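Substrate binding periplasmic protein (Ralstonia solanacearum, PDB 3LOP) binds leucine in the crystal and probably serves as the periplasmic solute-binding component of a transport system. Local coordinates at residues E298-A303 against E310-A315. Sequence-based numbering, arbitrary orientation.
Sequences EAIRRA and EQVRHA
With chi1 of V312 at 172°, CG1 lies opposite the backbone nitrogen and CG2 anti to the carbonyl carbon, which points CG2 at helix 284-303, where it meets A303 CB at 4.1 Å and, almost as near, CG1 of I300. Both I300 and V312 also touch V75 of strand 74-78, so the I300–V312 side of the contact rests on the parallel sheet. The alanines need no torsion: A299 and A303, one turn apart, face A315 and Q311, and their small methyls allow the segment axes to approach to 8.0 Å while running at 116° to each other. A315 makes the closest approach, its CB lying 3.3 Å from the carbonyl oxygen A299 O, an oxygen already accepting the helical bond from A303 N. Such close helix packing joins two consecutive helices of a periplasmic binding protein on the lobe built around the five-stranded parallel sheet; a short connection turns the chain between them. At the solvent-facing margins, water replaces direct polar contact. One water accepts from R302 NH1 at 3.0 Å and donates to A315 O at 2.7 Å; a second donates to A303 O and takes a weak bond from Q311 NE2, whose amide oxygen OE1 is bound by the backbone N of T308. The aim of R302 is set within its own helix: its NE meets E298 OE2 at 2.8 Å on the anti side, nearly straight at 169°, while R301 grips the same carboxylate side-on, NE to OE1 and NH2 to OE2.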
loop_
_atom_site.group_PDB
_atom_site.type_symbol
_atom_site.label_atom_id
_atom_site.label_comp_id
_atom_site.label_asym_id
_atom_site.label_seq_id
_atom_site.Cartn_x
_atom_site.Cartn_y
_atom_site.Cartn_z
ATOM N N GLU A 298 -16.003 5.505 -9.298
ATOM C CA GLU A 298 -16.480 6.858 -9.566
ATOM C C GLU A 298 -16.065 7.278 -10.973
ATOM O O GLU A 298 -16.831 7.916 -11.694
ATOM C CB GLU A 298 -15.912 7.832 -8.530
ATOM C CG GLU A 298 -16.224 9.310 -8.776
ATOM C CD GLU A 298 -17.713 9.632 -8.819
ATOM O OE1 GLU A 298 -18.534 8.826 -8.334
ATOM O OE2 GLU A 298 -18.059 10.714 -9.335
ATOM N N ALA A 299 -14.846 6.918 -11.366
ATOM C CA ALA A 299 -14.369 7.258 -12.699
ATOM C C ALA A 299 -15.201 6.516 -13.738
ATOM O O ALA A 299 -15.574 7.083 -14.762
ATOM C CB ALA A 299 -12.896 6.895 -12.842
ATOM N N ILE A 300 -15.498 5.246 -13.474
ATOM C CA ILE A 300 -16.296 4.463 -14.408
ATOM C C ILE A 300 -17.689 5.075 -14.534
ATOM O O ILE A 300 -18.248 5.152 -15.628
ATOM C CB ILE A 300 -16.403 2.992 -13.949
ATOM C CG1 ILE A 300 -15.013 2.346 -13.979
ATOM C CG2 ILE A 300 -17.358 2.228 -14.861
ATOM C CD1 ILE A 300 -14.972 0.919 -13.468
ATOM N N ARG A 301 -18.239 5.521 -13.410
ATOM C CA ARG A 301 -19.561 6.136 -13.400
ATOM C C ARG A 301 -19.571 7.387 -14.274
ATOM O O ARG A 301 -20.490 7.594 -15.067
ATOM C CB ARG A 301 -19.961 6.509 -11.970
ATOM C CG ARG A 301 -21.397 7.007 -11.848
ATOM C CD ARG A 301 -21.701 7.497 -10.440
ATOM N NE ARG A 301 -21.020 8.753 -10.141
ATOM C CZ ARG A 301 -21.308 9.915 -10.723
ATOM N NH1 ARG A 301 -22.269 9.983 -11.636
ATOM N NH2 ARG A 301 -20.632 11.009 -10.396
ATOM N N ARG A 302 -18.542 8.216 -14.128
ATOM C CA ARG A 302 -18.437 9.447 -14.904
ATOM C C ARG A 302 -18.186 9.191 -16.385
ATOM O O ARG A 302 -18.504 10.034 -17.228
ATOM C CB ARG A 302 -17.316 10.327 -14.345
ATOM C CG ARG A 302 -17.547 10.802 -12.923
ATOM C CD ARG A 302 -16.444 11.755 -12.499
ATOM N NE ARG A 302 -16.608 12.217 -11.125
ATOM C CZ ARG A 302 -15.973 13.266 -10.610
ATOM N NH1 ARG A 302 -15.129 13.968 -11.357
ATOM N NH2 ARG A 302 -16.183 13.617 -9.349
ATOM N N ALA A 303 -17.622 8.030 -16.702
ATOM C CA ALA A 303 -17.320 7.680 -18.086
ATOM C C ALA A 303 -18.569 7.415 -18.920
ATOM O O ALA A 303 -18.503 7.393 -20.150
ATOM C CB ALA A 303 -16.396 6.473 -18.127
ATOM N N GLU A 310 -10.493 4.111 -22.780
ATOM C CA GLU A 310 -10.129 5.507 -23.004
ATOM C C GLU A 310 -10.997 6.467 -22.192
ATOM O O GLU A 310 -10.493 7.424 -21.608
ATOM C CB GLU A 310 -10.243 5.838 -24.498
ATOM C CG GLU A 310 -10.134 7.318 -24.849
ATOM C CD GLU A 310 -8.876 7.972 -24.307
ATOM O OE1 GLU A 310 -7.790 7.362 -24.413
ATOM O OE2 GLU A 310 -8.975 9.104 -23.787
ATOM N N GLN A 311 -12.301 6.210 -22.151
ATOM C CA GLN A 311 -13.206 7.071 -21.403
ATOM C C GLN A 311 -12.937 7.005 -19.904
ATOM O O GLN A 311 -13.025 8.012 -19.205
ATOM C CB GLN A 311 -14.660 6.689 -21.687
ATOM C CG GLN A 311 -15.105 7.004 -23.104
ATOM C CD GLN A 311 -16.519 6.540 -23.379
ATOM O OE1 GLN A 311 -16.830 5.356 -23.250
ATOM N NE2 GLN A 311 -17.385 7.472 -23.761
ATOM N N VAL A 312 -12.602 5.821 -19.411
ATOM C CA VAL A 312 -12.316 5.666 -17.994
ATOM C C VAL A 312 -11.017 6.399 -17.653
ATOM O O VAL A 312 -10.917 7.056 -16.620
ATOM C CB VAL A 312 -12.217 4.168 -17.614
ATOM C CG1 VAL A 312 -11.729 4.013 -16.183
ATOM C CG2 VAL A 312 -13.584 3.514 -17.773
ATOM N N ARG A 313 -10.022 6.295 -18.529
ATOM C CA ARG A 313 -8.749 6.978 -18.308
ATOM C C ARG A 313 -9.015 8.481 -18.239
ATOM O O ARG A 313 -8.538 9.179 -17.345
ATOM C CB ARG A 313 -7.786 6.689 -19.463
ATOM C CG ARG A 313 -6.411 7.321 -19.301
ATOM C CD ARG A 313 -5.678 7.381 -20.632
ATOM N NE ARG A 313 -6.349 8.289 -21.559
ATOM C CZ ARG A 313 -6.415 9.608 -21.397
ATOM N NH1 ARG A 313 -5.846 10.180 -20.343
ATOM N NH2 ARG A 313 -7.058 10.357 -22.282
ATOM N N HIS A 314 -9.793 8.965 -19.197
ATOM C CA HIS A 314 -10.140 10.373 -19.281
ATOM C C HIS A 314 -10.810 10.834 -17.987
ATOM O O HIS A 314 -10.444 11.861 -17.415
ATOM C CB HIS A 314 -11.076 10.574 -20.473
ATOM C CG HIS A 314 -11.299 12.004 -20.838
ATOM N ND1 HIS A 314 -11.978 12.884 -20.025
ATOM C CD2 HIS A 314 -10.947 12.705 -21.941
ATOM C CE1 HIS A 314 -12.035 14.064 -20.613
ATOM N NE2 HIS A 314 -11.417 13.983 -21.778
ATOM N N ALA A 315 -11.782 10.055 -17.522
ATOM C CA ALA A 315 -12.504 10.380 -16.300
ATOM C C ALA A 315 -11.563 10.449 -15.099
ATOM O O ALA A 315 -11.684 11.331 -14.252
ATOM C CB ALA A 315 -13.600 9.346 -16.056
HETATM O O HOH W 1 -13.869 12.930 -13.828
HETATM O O HOH W 2 -20.090 6.338 -22.326
#